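Local structure of Lin1840 protein (Listeria innocua serovar 6a, 4ZOC) at residues A[388-393]-A[428-433]; A[417-422]-A[532-537]; A[457-462]-A[497-502]. The protein probably hydrolyses terminal, non-reducing beta-D-glucosyl residues with release of glucose, as a family 3 glycoside hydrolase involved in beta-1,2-glucan metabolism. The protein carries 2 engineered substitutions. One frame throughout, in Å; residues are numbered along the deposited sequence. Where two conformers were deposited one is given.

Interaction 1. Residues A[388-393]-A[428-433]; sequences AKEAKI and VFETVE
The Phe429 ring is covered on one face by CD1 of Ile393 and on the opposite face by CG1 of its chain neighbour Val428, while the carbonyl O of Ala388 meets its edge in the ring plane, 3.3 Å from CE1. The Ile393 methyl makes a CH-pi contact, 3.5 Å from CD1 to the ring centroid and 17° off the normal. With CG1 of Ile393 anti to its own carbonyl carbon (chi1 -68°) and CD1 extended beyond it, the branch reaches across to the aromatic face. The contact lies at the start of the parallel pairing of strands 393-397 and 432-436, the latter at one margin of the sheet in the family 3 C-terminal domain. Ile393 N donates to Thr431 O at 3.0 Å, and Ile393 O accepts from Glu433 N, so this one residue bonds to both neighbours of Val432, the pattern of a parallel bridge.

Ahead of the strand the chain makes a type I turn from Ala388 to Ala391, and two waters link its carbonyls to Thr431. Water 1 donates to the carbonyls of Lys389 and Ala391 and accepts from Thr431 N; water 2 bridges Glu390 O and Thr431 OG1. CG of Lys392 lies alongside CG2 of Thr431, 4.0 Å away. The carboxylates of Glu390 and Glu430, both at the surface, stand nearly perpendicular, OE1 to OE1 being 5.0 Å. Val428 and Phe429 also pack on helix 532-541, at Ser541 and, for Val428, Ala537. At the turn end, the Lys389 chain bends at its last two torsions and brings NZ back onto a lone pair of Val428 O, in the carbonyl plane, at 2.7 Å.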
ATOM      1  N   ALA A 388     -13.243  24.615 -35.117  1.00 18.59           N
ATOM      2  CA  ALA A 388     -12.990  25.683 -36.130  1.00 17.92           C
ATOM      3  C   ALA A 388     -12.671  26.996 -35.459  1.00 19.06           C
ATOM      4  O   ALA A 388     -13.200  27.282 -34.386  1.00 21.77           O
ATOM      5  CB  ALA A 388     -14.229  25.867 -37.010  1.00 23.91           C
ATOM      6  N   LYS A 389     -11.875  27.838 -36.132  1.00 20.34           N
ATOM      7  CA  LYS A 389     -11.483  29.101 -35.546  1.00 17.85           C
ATOM      8  C   LYS A 389     -12.696  29.951 -35.368  1.00 18.88           C
ATOM      9  O   LYS A 389     -12.703  30.812 -34.482  1.00 21.87           O
ATOM     10  CB  LYS A 389     -10.484  29.845 -36.421  1.00 26.04           C
ATOM     11  CG  LYS A 389      -9.026  29.505 -36.186  1.00 33.61           C
ATOM     12  CD  LYS A 389      -8.116  30.369 -37.105  1.00 36.62           C
ATOM     13  CE  LYS A 389      -6.887  30.935 -36.355  1.00 44.78           C
ATOM     14  NZ  LYS A 389      -7.116  32.231 -35.595  1.00 30.22           N
ATOM     15  N   GLU A 390     -13.740  29.746 -36.172  1.00 16.12           N
ATOM     16  CA  GLU A 390     -14.993  30.534 -36.034  1.00 20.23           C
ATOM     17  C   GLU A 390     -15.976  29.986 -35.003  1.00 17.49           C
ATOM     18  O   GLU A 390     -17.047  30.566 -34.768  1.00 15.23           O
ATOM     19  CB  GLU A 390     -15.716  30.666 -37.400  1.00 24.87           C
ATOM     20  CG  GLU A 390     -14.823  31.084 -38.568  1.00 29.44           C
ATOM     21  CD  GLU A 390     -13.800  30.017 -38.949  1.00 32.52           C
ATOM     22  OE1 GLU A 390     -12.764  30.422 -39.523  1.00 43.17           O
ATOM     23  OE2 GLU A 390     -14.032  28.785 -38.657  1.00 29.28           O
ATOM     24  N   ALA A 391     -15.619  28.868 -34.356  1.00 19.01           N
ATOM     25  CA  ALA A 391     -16.469  28.312 -33.307  1.00 16.51           C
ATOM     26  C   ALA A 391     -16.729  29.318 -32.220  1.00 14.07           C
ATOM     27  O   ALA A 391     -15.783  29.963 -31.676  1.00 15.34           O
ATOM     28  CB  ALA A 391     -15.852  27.054 -32.712  1.00 19.57           C
ATOM     29  N   LYS A 392     -18.014  29.465 -31.882  0.50 13.04           N
ATOM     30  CA  LYS A 392     -18.446  30.375 -30.807  0.50 12.79           C
ATOM     31  C   LYS A 392     -18.363  29.603 -29.466  0.50 12.07           C
ATOM     32  O   LYS A 392     -19.086  28.645 -29.236  0.50 12.63           O
ATOM     33  CB  LYS A 392     -19.865  30.899 -31.058  0.50 16.23           C
ATOM     34  CG  LYS A 392     -20.052  31.694 -32.356  0.50 17.70           C
ATOM     35  CD  LYS A 392     -21.510  32.119 -32.593  0.50 21.24           C
ATOM     36  CE  LYS A 392     -22.107  32.975 -31.488  0.50 24.72           C
ATOM     37  NZ  LYS A 392     -23.547  33.385 -31.690  0.50 27.62           N
ATOM     38  N   ILE A 393     -17.436  30.030 -28.620  1.00 11.12           N
ATOM     39  CA  ILE A 393     -17.005  29.291 -27.434  1.00  9.43           C
ATOM     40  C   ILE A 393     -17.525  29.990 -26.194  1.00 10.12           C
ATOM     41  O   ILE A 393     -17.278  31.182 -25.947  1.00 14.60           O
ATOM     42  CB  ILE A 393     -15.466  29.238 -27.338  1.00 10.67           C
ATOM     43  CG1 ILE A 393     -14.930  28.371 -28.464  1.00 13.71           C
ATOM     44  CG2 ILE A 393     -15.085  28.697 -25.948  1.00 11.81           C
ATOM     45  CD1 ILE A 393     -13.395  28.423 -28.632  1.00 13.92           C
ATOM     46  N   VAL A 428      -6.929  33.209 -30.773  1.00 17.62           N
ATOM     47  CA  VAL A 428      -7.165  32.190 -31.851  1.00 17.40           C
ATOM     48  C   VAL A 428      -8.610  32.246 -32.311  1.00 15.02           C
ATOM     49  O   VAL A 428      -8.884  32.284 -33.516  1.00 14.50           O
ATOM     50  CB  VAL A 428      -6.791  30.790 -31.339  1.00 17.65           C
ATOM     51  CG1 VAL A 428      -7.189  29.724 -32.307  1.00 18.02           C
ATOM     52  CG2 VAL A 428      -5.291  30.736 -31.041  1.00 17.74           C
ATOM     53  N   PHE A 429      -9.516  32.314 -31.348  1.00 16.68           N
ATOM     54  CA  PHE A 429     -10.992  32.297 -31.561  1.00 17.74           C
ATOM     55  C   PHE A 429     -11.624  33.714 -31.435  1.00 17.72           C
ATOM     56  O   PHE A 429     -11.528  34.373 -30.444  1.00 16.56           O
ATOM     57  CB  PHE A 429     -11.632  31.310 -30.537  1.00 16.78           C
ATOM     58  CG  PHE A 429     -11.144  29.896 -30.673  1.00 14.95           C
ATOM     59  CD1 PHE A 429     -11.697  29.043 -31.601  1.00 16.49           C
ATOM     60  CD2 PHE A 429     -10.178  29.411 -29.839  1.00 16.72           C
ATOM     61  CE1 PHE A 429     -11.225  27.717 -31.766  1.00 13.00           C
ATOM     62  CE2 PHE A 429      -9.667  28.134 -30.000  1.00 15.33           C
ATOM     63  CZ  PHE A 429     -10.211  27.272 -30.934  1.00 14.56           C
ATOM     64  N   GLU A 430     -12.362  34.144 -32.468  1.00 22.55           N
ATOM     65  CA  GLU A 430     -12.938  35.515 -32.493  1.00 24.07           C
ATOM     66  C   GLU A 430     -14.050  35.711 -31.472  1.00 20.49           C
ATOM     67  O   GLU A 430     -14.162  36.782 -30.889  1.00 20.56           O
ATOM     68  CB  GLU A 430     -13.417  35.933 -33.897  1.00 32.80           C
ATOM     69  CG  GLU A 430     -13.914  34.787 -34.764  1.00 38.12           C
ATOM     70  CD  GLU A 430     -14.531  35.210 -36.111  1.00 41.20           C
ATOM     71  OE1 GLU A 430     -14.677  34.302 -36.968  1.00 37.55           O
ATOM     72  OE2 GLU A 430     -14.849  36.415 -36.306  1.00 41.61           O
ATOM     73  N   THR A 431     -14.819  34.641 -31.214  1.00 16.57           N
ATOM     74  CA  THR A 431     -15.950  34.714 -30.335  1.00 13.89           C
ATOM     75  C   THR A 431     -15.812  33.800 -29.105  1.00 15.43           C
ATOM     76  O   THR A 431     -15.886  32.564 -29.203  1.00 15.00           O
ATOM     77  CB  THR A 431     -17.211  34.328 -31.100  1.00 16.48           C
ATOM     78  OG1 THR A 431     -17.233  35.103 -32.301  1.00 18.71           O
ATOM     79  CG2 THR A 431     -18.455  34.610 -30.213  1.00 15.87           C
ATOM     80  N   VAL A 432     -15.546  34.445 -27.964  1.00 15.20           N
ATOM     81  CA  VAL A 432     -15.446  33.776 -26.681  1.00 12.52           C
ATOM     82  C   VAL A 432     -16.216  34.592 -25.662  1.00 12.97           C
ATOM     83  O   VAL A 432     -16.066  35.814 -25.542  1.00 13.38           O
ATOM     84  CB  VAL A 432     -13.988  33.563 -26.205  1.00 12.04           C
ATOM     85  CG1 VAL A 432     -13.937  32.706 -24.964  1.00 11.99           C
ATOM     86  CG2 VAL A 432     -13.101  32.972 -27.277  1.00 13.11           C
ATOM     87  N   GLU A 433     -17.136  33.919 -24.963  1.00 13.18           N
ATOM     88  CA  GLU A 433     -17.798  34.496 -23.818  1.00 11.91           C
ATOM     89  C   GLU A 433     -17.372  33.695 -22.598  1.00 14.78           C
ATOM     90  O   GLU A 433     -17.507  32.498 -22.593  1.00 13.16           O
ATOM     91  CB  GLU A 433     -19.267  34.317 -24.016  1.00 14.01           C
ATOM     92  CG  GLU A 433     -20.140  35.280 -23.303  1.00 23.02           C
ATOM     93  CD  GLU A 433     -21.494  35.407 -24.038  1.00 24.01           C
ATOM     94  OE1 GLU A 433     -22.477  35.069 -23.452  1.00 29.01           O
ATOM     95  OE2 GLU A 433     -21.581  35.881 -25.188  1.00 38.02           O
TER
HETATM   96  O   HOH W   1     -14.542  31.998 -32.680  1.00 18.96           O
HETATM   97  O   HOH W   2     -17.216  33.210 -34.355  1.00 25.93           O

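Interaction 2. Residues A[417-422]-A[532-537]; sequences DGINVE and AGRVTA
Ala532 opens the helical segment by setting its CB 3.8 Å from the carbonyl O of Ile419. That same oxygen is taken by Gly533 N at 2.7 Å, in a bent hydrogen bond (139° at the hydrogen) whose donor stands above the carbonyl plane. Gly533 is also where the backbones come closest: its CA lies 4.1 Å from CA of Val421 and makes a C-H...O contact with Asn420 O at 3.3 Å. With no side chain on Gly533, the carbonyls of Ile419 and Asn420 lie directly against the helix backbone.

Arg534 then extends from CG to NE and presents one guanidinium face to Ile419. Ile419 CD1 lies 3.4 Å above the Arg534 guanidinium plane, toward its rim, and Ile419 CG1 is 3.5 Å from Arg534 NH1. Salt bridges of NE to Glu427 and NH1 to Glu531 hold the flat group in place. Further along, CB of Thr536 points toward segment 417-422, and Thr536 CG2 is 4.5 Å from CG1 of Val421, at the start of helix 421-426; Thr536 OG1 and N both donate hydrogen bonds to Ala532 O, from opposite faces of the carbonyl plane.

Asn420 is the N-cap of helix 421-426; the contact joins the start of that helix to the beginning of helix 532-541. Helix 361-374 flanks Ile419 and Arg534, while Val421 and Thr536 rest on Phe505 of strand 500-505.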
ATOM      1  N   ASP A 417       3.603  36.736 -16.303  1.00 10.87           N
ATOM      2  CA  ASP A 417       4.188  36.349 -17.602  1.00 12.19           C
ATOM      3  C   ASP A 417       3.541  35.134 -18.260  1.00 11.16           C
ATOM      4  O   ASP A 417       3.863  34.827 -19.407  1.00 11.40           O
ATOM      5  CB  ASP A 417       5.688  35.987 -17.455  1.00 15.55           C
ATOM      6  CG  ASP A 417       6.561  37.060 -16.820  1.00 20.41           C
ATOM      7  OD1 ASP A 417       6.455  38.226 -17.156  1.00 22.72           O
ATOM      8  OD2 ASP A 417       7.454  36.688 -15.990  1.00 32.25           O
ATOM      9  N   GLY A 418       2.666  34.427 -17.546  1.00 10.98           N
ATOM     10  CA  GLY A 418       2.003  33.251 -18.031  1.00  9.48           C
ATOM     11  C   GLY A 418       0.805  33.677 -18.876  1.00  9.12           C
ATOM     12  O   GLY A 418       0.250  34.774 -18.739  1.00  8.87           O
ATOM     13  N   ILE A 419       0.317  32.733 -19.664  1.00 10.21           N
ATOM     14  CA  ILE A 419      -0.816  33.000 -20.511  1.00  9.44           C
ATOM     15  C   ILE A 419      -1.969  32.161 -20.001  1.00  9.27           C
ATOM     16  O   ILE A 419      -1.912  30.898 -20.091  1.00 11.57           O
ATOM     17  CB  ILE A 419      -0.521  32.649 -21.979  1.00 10.30           C
ATOM     18  CG1 ILE A 419       0.750  33.350 -22.550  1.00 11.63           C
ATOM     19  CG2 ILE A 419      -1.733  32.919 -22.890  1.00 11.56           C
ATOM     20  CD1 ILE A 419       0.723  34.829 -22.548  1.00 11.88           C
ATOM     21  N   ASN A 420      -3.015  32.813 -19.475  1.00  9.97           N
ATOM     22  CA  ASN A 420      -4.188  32.069 -19.004  1.00  8.95           C
ATOM     23  C   ASN A 420      -5.052  31.528 -20.153  1.00  9.31           C
ATOM     24  O   ASN A 420      -4.810  31.795 -21.368  1.00  9.20           O
ATOM     25  CB  ASN A 420      -4.942  32.831 -17.940  1.00  9.85           C
ATOM     26  CG  ASN A 420      -5.746  34.012 -18.501  1.00  9.14           C
ATOM     27  OD1 ASN A 420      -5.714  34.278 -19.695  1.00  9.01           O
ATOM     28  ND2 ASN A 420      -6.516  34.642 -17.662  1.00 10.33           N
ATOM     29  N   VAL A 421      -6.053  30.704 -19.811  1.00  8.94           N
ATOM     30  CA  VAL A 421      -6.841  30.081 -20.844  1.00 10.42           C
ATOM     31  C   VAL A 421      -7.633  31.110 -21.661  1.00  7.83           C
ATOM     32  O   VAL A 421      -7.639  31.001 -22.878  1.00  7.83           O
ATOM     33  CB  VAL A 421      -7.751  29.010 -20.271  1.00 11.06           C
ATOM     34  CG1 VAL A 421      -8.590  28.388 -21.358  1.00 11.21           C
ATOM     35  CG2 VAL A 421      -6.886  27.941 -19.600  1.00 10.24           C
ATOM     36  N   GLU A 422      -8.301  32.074 -20.999  1.00  7.36           N
ATOM     37  CA  GLU A 422      -9.030  33.089 -21.728  1.00  8.21           C
ATOM     38  C   GLU A 422      -8.124  33.820 -22.727  1.00  8.51           C
ATOM     39  O   GLU A 422      -8.455  33.941 -23.912  1.00 11.07           O
ATOM     40  CB  GLU A 422      -9.711  34.133 -20.805  1.00 10.49           C
ATOM     41  CG  GLU A 422     -10.370  35.248 -21.624  1.00 10.45           C
ATOM     42  CD  GLU A 422     -11.093  36.305 -20.781  1.00 11.42           C
ATOM     43  OE1 GLU A 422     -11.008  36.268 -19.545  1.00 11.43           O
ATOM     44  OE2 GLU A 422     -11.803  37.136 -21.393  1.00 13.57           O
ATOM     45  N   ALA A 532       0.752  28.100 -21.041  1.00  8.50           N
ATOM     46  CA  ALA A 532      -0.487  27.288 -20.835  1.00  8.40           C
ATOM     47  C   ALA A 532      -1.691  27.598 -21.781  1.00  9.36           C
ATOM     48  O   ALA A 532      -2.259  26.709 -22.415  1.00  7.80           O
ATOM     49  CB  ALA A 532      -0.921  27.308 -19.381  1.00  9.23           C
ATOM     50  N   GLY A 533      -2.101  28.856 -21.866  1.00  9.11           N
ATOM     51  CA  GLY A 533      -3.292  29.171 -22.660  1.00  8.67           C
ATOM     52  C   GLY A 533      -3.072  28.998 -24.142  1.00  7.34           C
ATOM     53  O   GLY A 533      -4.041  28.807 -24.879  1.00  9.79           O
ATOM     54  N   ARG A 534      -1.819  29.180 -24.620  1.00  7.55           N
ATOM     55  CA  ARG A 534      -1.496  29.053 -26.044  1.00  8.24           C
ATOM     56  C   ARG A 534      -1.425  27.582 -26.367  1.00  7.94           C
ATOM     57  O   ARG A 534      -1.935  27.151 -27.375  1.00 10.01           O
ATOM     58  CB  ARG A 534      -0.213  29.681 -26.407  1.00 10.19           C
ATOM     59  CG  ARG A 534      -0.250  31.155 -26.127  1.00 12.13           C
ATOM     60  CD  ARG A 534       0.936  31.896 -26.707  1.00 16.99           C
ATOM     61  NE  ARG A 534       0.708  33.347 -26.595  1.00 14.45           N
ATOM     62  CZ  ARG A 534       1.554  34.244 -26.057  1.00 17.88           C
ATOM     63  NH1 ARG A 534       2.685  33.920 -25.453  1.00 16.29           N
ATOM     64  NH2 ARG A 534       1.230  35.510 -26.062  1.00 18.26           N
ATOM     65  N   VAL A 535      -0.856  26.785 -25.452  1.00  8.24           N
ATOM     66  CA  VAL A 535      -0.889  25.336 -25.601  1.00  8.88           C
ATOM     67  C   VAL A 535      -2.352  24.830 -25.772  1.00  9.41           C
ATOM     68  O   VAL A 535      -2.664  24.008 -26.638  1.00  9.93           O
ATOM     69  CB  VAL A 535      -0.212  24.637 -24.379  1.00  7.77           C
ATOM     70  CG1 VAL A 535      -0.430  23.157 -24.332  1.00  9.06           C
ATOM     71  CG2 VAL A 535       1.276  24.925 -24.310  1.00 10.47           C
ATOM     72  N   THR A 536      -3.199  25.269 -24.862  1.00  7.89           N
ATOM     73  CA  THR A 536      -4.594  24.915 -24.839  1.00  6.71           C
ATOM     74  C   THR A 536      -5.266  25.340 -26.178  1.00  7.57           C
ATOM     75  O   THR A 536      -5.953  24.523 -26.837  1.00  7.28           O
ATOM     76  CB  THR A 536      -5.286  25.517 -23.661  1.00  6.86           C
ATOM     77  OG1 THR A 536      -4.623  25.118 -22.421  1.00  6.28           O
ATOM     78  CG2 THR A 536      -6.668  25.060 -23.617  1.00  7.77           C
ATOM     79  N   ALA A 537      -5.093  26.599 -26.552  1.00  8.19           N
ATOM     80  CA  ALA A 537      -5.729  27.104 -27.801  1.00  8.78           C
ATOM     81  C   ALA A 537      -5.246  26.346 -29.044  1.00  9.57           C
ATOM     82  O   ALA A 537      -6.067  25.961 -29.927  1.00 11.12           O
ATOM     83  CB  ALA A 537      -5.464  28.595 -27.932  1.00  8.21           C
TER

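Interaction 3. Residues A[457-462]-A[497-502]; sequences MDVVVL and GKPVVI
Leu462 and Ile502 run alongside each other from adjacent strands, with CD2 of the leucine 3.8 Å from CG1 of the isoleucine. The other sheet face carries a similar pair: Val461 and Val501 are also flank to flank, CG2 to CG1 again 3.8 Å. In Val501 the CG1 branch sits between the backbone N and the carbonyl carbon (chi1 49°), which brings it against both this neighbouring methyl and the carbonyl O of Val460. Val460 and Val500 share the face of Leu462, where CG1 of Val500 packs on CB of Leu462.

Strands 459-465 and 500-505 are parallel neighbours joined through helix 484-494, a beta-alpha-beta unit. That helix lies over the Val460 and Leu462 face, its Val493 meeting both Val460 and Val500; Val461, on the other face, touches Ile393 and Leu395 of the adjacent strand 393-397. The short strand segments run at 17° to each other. Three backbone hydrogen bonds join them: Val460 N to Pro499 O, Val501 N to Val460 O, and Leu462 N to Val501 O, the last nearly straight at 173°.

At the strand entrance, Lys498 runs roughly perpendicular to the Val460 side chain. Bends at its second and last torsions carry Lys498 NZ to Met457 O, to which it donates a 2.6 Å hydrogen bond, close to the line of the carbonyl. Val454 O, in the last turn of helix 444-456, takes a second bond from the same ammonium. Asp458 stands farther off, and water 3 bridges the gap, donating to Asp458 OD1 and accepting from Lys498 NZ at 2.9 Å.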
ATOM      1  N   MET A 457     -23.527  30.951 -27.070  1.00 13.92           N
ATOM      2  CA  MET A 457     -22.485  30.281 -27.855  1.00 13.38           C
ATOM      3  C   MET A 457     -22.865  28.921 -28.428  1.00 14.27           C
ATOM      4  O   MET A 457     -24.006  28.499 -28.326  1.00 19.41           O
ATOM      5  CB  MET A 457     -21.337  30.092 -26.861  1.00 13.95           C
ATOM      6  CG  MET A 457     -20.800  31.447 -26.416  1.00 14.42           C
ATOM      7  SD  MET A 457     -19.973  32.514 -27.597  1.00 16.51           S
ATOM      8  CE  MET A 457     -21.318  33.598 -28.121  1.00 17.11           C
ATOM      9  N   ASP A 458     -21.915  28.252 -29.094  1.00 14.06           N
ATOM     10  CA  ASP A 458     -22.196  26.976 -29.742  1.00 15.64           C
ATOM     11  C   ASP A 458     -21.552  25.742 -29.079  1.00 16.50           C
ATOM     12  O   ASP A 458     -22.077  24.644 -29.219  1.00 17.86           O
ATOM     13  CB  ASP A 458     -21.747  27.017 -31.189  1.00 19.78           C
ATOM     14  CG  ASP A 458     -22.603  27.986 -32.033  1.00 18.43           C
ATOM     15  OD1 ASP A 458     -23.776  28.249 -31.677  1.00 20.88           O
ATOM     16  OD2 ASP A 458     -22.057  28.548 -32.965  1.00 17.68           O
ATOM     17  N   VAL A 459     -20.375  25.917 -28.485  1.00 13.88           N
ATOM     18  CA  VAL A 459     -19.644  24.825 -27.792  1.00 12.72           C
ATOM     19  C   VAL A 459     -19.126  25.401 -26.480  1.00 13.47           C
ATOM     20  O   VAL A 459     -18.933  26.654 -26.311  1.00 13.53           O
ATOM     21  CB  VAL A 459     -18.449  24.295 -28.607  1.00 16.85           C
ATOM     22  CG1 VAL A 459     -18.908  23.773 -29.961  1.00 21.51           C
ATOM     23  CG2 VAL A 459     -17.454  25.390 -28.815  1.00 15.48           C
ATOM     24  N   VAL A 460     -18.889  24.509 -25.520  1.00 10.62           N
ATOM     25  CA  VAL A 460     -18.481  24.915 -24.216  1.00 10.58           C
ATOM     26  C   VAL A 460     -17.120  24.345 -24.001  1.00  8.76           C
ATOM     27  O   VAL A 460     -16.882  23.177 -24.263  1.00  8.91           O
ATOM     28  CB  VAL A 460     -19.395  24.374 -23.138  1.00 10.59           C
ATOM     29  CG1 VAL A 460     -19.007  24.841 -21.744  1.00  9.23           C
ATOM     30  CG2 VAL A 460     -20.870  24.692 -23.451  1.00 11.61           C
ATOM     31  N   VAL A 461     -16.206  25.209 -23.622  1.00  7.92           N
ATOM     32  CA  VAL A 461     -14.909  24.790 -23.130  1.00  7.34           C
ATOM     33  C   VAL A 461     -15.031  24.968 -21.591  1.00  8.32           C
ATOM     34  O   VAL A 461     -15.038  26.134 -21.064  1.00  9.37           O
ATOM     35  CB  VAL A 461     -13.736  25.652 -23.702  1.00  7.98           C
ATOM     36  CG1 VAL A 461     -12.414  25.265 -22.994  1.00  7.25           C
ATOM     37  CG2 VAL A 461     -13.507  25.528 -25.164  1.00  8.51           C
ATOM     38  N   LEU A 462     -15.046  23.834 -20.856  1.00  7.70           N
ATOM     39  CA  LEU A 462     -15.297  23.790 -19.435  1.00  7.54           C
ATOM     40  C   LEU A 462     -13.910  23.586 -18.847  1.00  7.02           C
ATOM     41  O   LEU A 462     -13.315  22.517 -18.967  1.00  6.36           O
ATOM     42  CB  LEU A 462     -16.195  22.626 -19.094  1.00  8.70           C
ATOM     43  CG  LEU A 462     -16.448  22.403 -17.606  1.00 10.42           C
ATOM     44  CD1 LEU A 462     -16.926  23.649 -16.835  1.00 10.71           C
ATOM     45  CD2 LEU A 462     -17.512  21.315 -17.386  1.00 13.02           C
ATOM     46  N   GLY A 497     -27.297  21.158 -23.181  1.00 16.74           N
ATOM     47  CA  GLY A 497     -27.534  20.720 -24.569  1.00 21.19           C
ATOM     48  C   GLY A 497     -26.510  21.029 -25.625  1.00 24.41           C
ATOM     49  O   GLY A 497     -26.732  20.622 -26.803  1.00 26.40           O
ATOM     50  N   LYS A 498     -25.374  21.683 -25.277  1.00 15.73           N
ATOM     51  CA  LYS A 498     -24.341  22.002 -26.261  1.00 14.18           C
ATOM     52  C   LYS A 498     -23.138  21.115 -26.064  1.00  8.90           C
ATOM     53  O   LYS A 498     -22.964  20.626 -24.990  1.00 10.36           O
ATOM     54  CB  LYS A 498     -23.878  23.462 -26.079  1.00 15.65           C
ATOM     55  CG  LYS A 498     -25.114  24.392 -26.182  1.00 19.30           C
ATOM     56  CD  LYS A 498     -25.177  25.376 -27.299  1.00 20.68           C
ATOM     57  CE  LYS A 498     -26.520  26.101 -27.253  1.00 20.30           C
ATOM     58  NZ  LYS A 498     -26.330  27.515 -27.602  1.00 16.85           N
ATOM     59  N   PRO A 499     -22.314  20.932 -27.092  1.00 11.26           N
ATOM     60  CA  PRO A 499     -21.133  20.025 -26.897  1.00 11.59           C
ATOM     61  C   PRO A 499     -20.127  20.652 -25.966  1.00 11.05           C
ATOM     62  O   PRO A 499     -19.946  21.893 -25.960  1.00 10.82           O
ATOM     63  CB  PRO A 499     -20.525  19.877 -28.284  1.00 13.90           C
ATOM     64  CG  PRO A 499     -21.578  20.428 -29.264  1.00 16.56           C
ATOM     65  CD  PRO A 499     -22.547  21.289 -28.517  1.00 11.01           C
ATOM     66  N   VAL A 500     -19.532  19.807 -25.141  1.00 10.62           N
ATOM     67  CA  VAL A 500     -18.612  20.266 -24.089  1.00  9.44           C
ATOM     68  C   VAL A 500     -17.239  19.618 -24.272  1.00  7.30           C
ATOM     69  O   VAL A 500     -17.141  18.381 -24.394  1.00  7.74           O
ATOM     70  CB  VAL A 500     -19.157  19.864 -22.753  1.00  9.96           C
ATOM     71  CG1 VAL A 500     -18.191  20.248 -21.619  1.00  9.40           C
ATOM     72  CG2 VAL A 500     -20.550  20.379 -22.508  1.00 10.25           C
ATOM     73  N   VAL A 501     -16.176  20.432 -24.314  1.00  8.22           N
ATOM     74  CA  VAL A 501     -14.812  19.950 -24.127  1.00  8.95           C
ATOM     75  C   VAL A 501     -14.370  20.381 -22.718  1.00  9.20           C
ATOM     76  O   VAL A 501     -14.466  21.560 -22.327  1.00  9.82           O
ATOM     77  CB  VAL A 501     -13.819  20.356 -25.222  1.00 11.59           C
ATOM     78  CG1 VAL A 501     -13.845  21.804 -25.550  1.00 15.65           C
ATOM     79  CG2 VAL A 501     -12.405  19.939 -24.847  1.00 12.24           C
ATOM     80  N   ILE A 502     -13.898  19.430 -21.927  1.00 10.00           N
ATOM     81  CA  ILE A 502     -13.327  19.732 -20.618  1.00  7.41           C
ATOM     82  C   ILE A 502     -11.802  19.846 -20.788  1.00  6.99           C
ATOM     83  O   ILE A 502     -11.122  18.916 -21.340  1.00  7.70           O
ATOM     84  CB  ILE A 502     -13.685  18.677 -19.542  1.00  7.24           C
ATOM     85  CG1 ILE A 502     -15.134  18.842 -19.100  1.00  8.01           C
ATOM     86  CG2 ILE A 502     -12.837  18.871 -18.250  1.00  7.40           C
ATOM     87  CD1 ILE A 502     -15.747  17.728 -18.221  1.00  8.96           C
TER
HETATM   88  O   HOH W   3     -25.766  26.836 -30.346  1.00 23.90           O

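In the fold
All three contacts belong to the family 3 C-terminal domain. Interactions 1 and 3, with centres 12 Å apart, are successive parts of one sheet: strand 393-397 lies between 432-436 and 459-465, and Lys392 O probably accepts hydrogen bonds from Asp458 N at 2.9 Å and Val459 N at 3.1 Å. Interaction 2 supplies helix packing beside that sheet. It touches interaction 1 where Val428 CG2 meets Ala537 CB at 3.8 Å, and a short connection, 427-431, leads from helix 421-426 to strand 432-436. Interactions 2 and 3 do not touch, their nearest atoms being about 5 Å apart. All three lie away from the glucose pocket of Trp271, Trp409 and Glu473, and from the magnesium site.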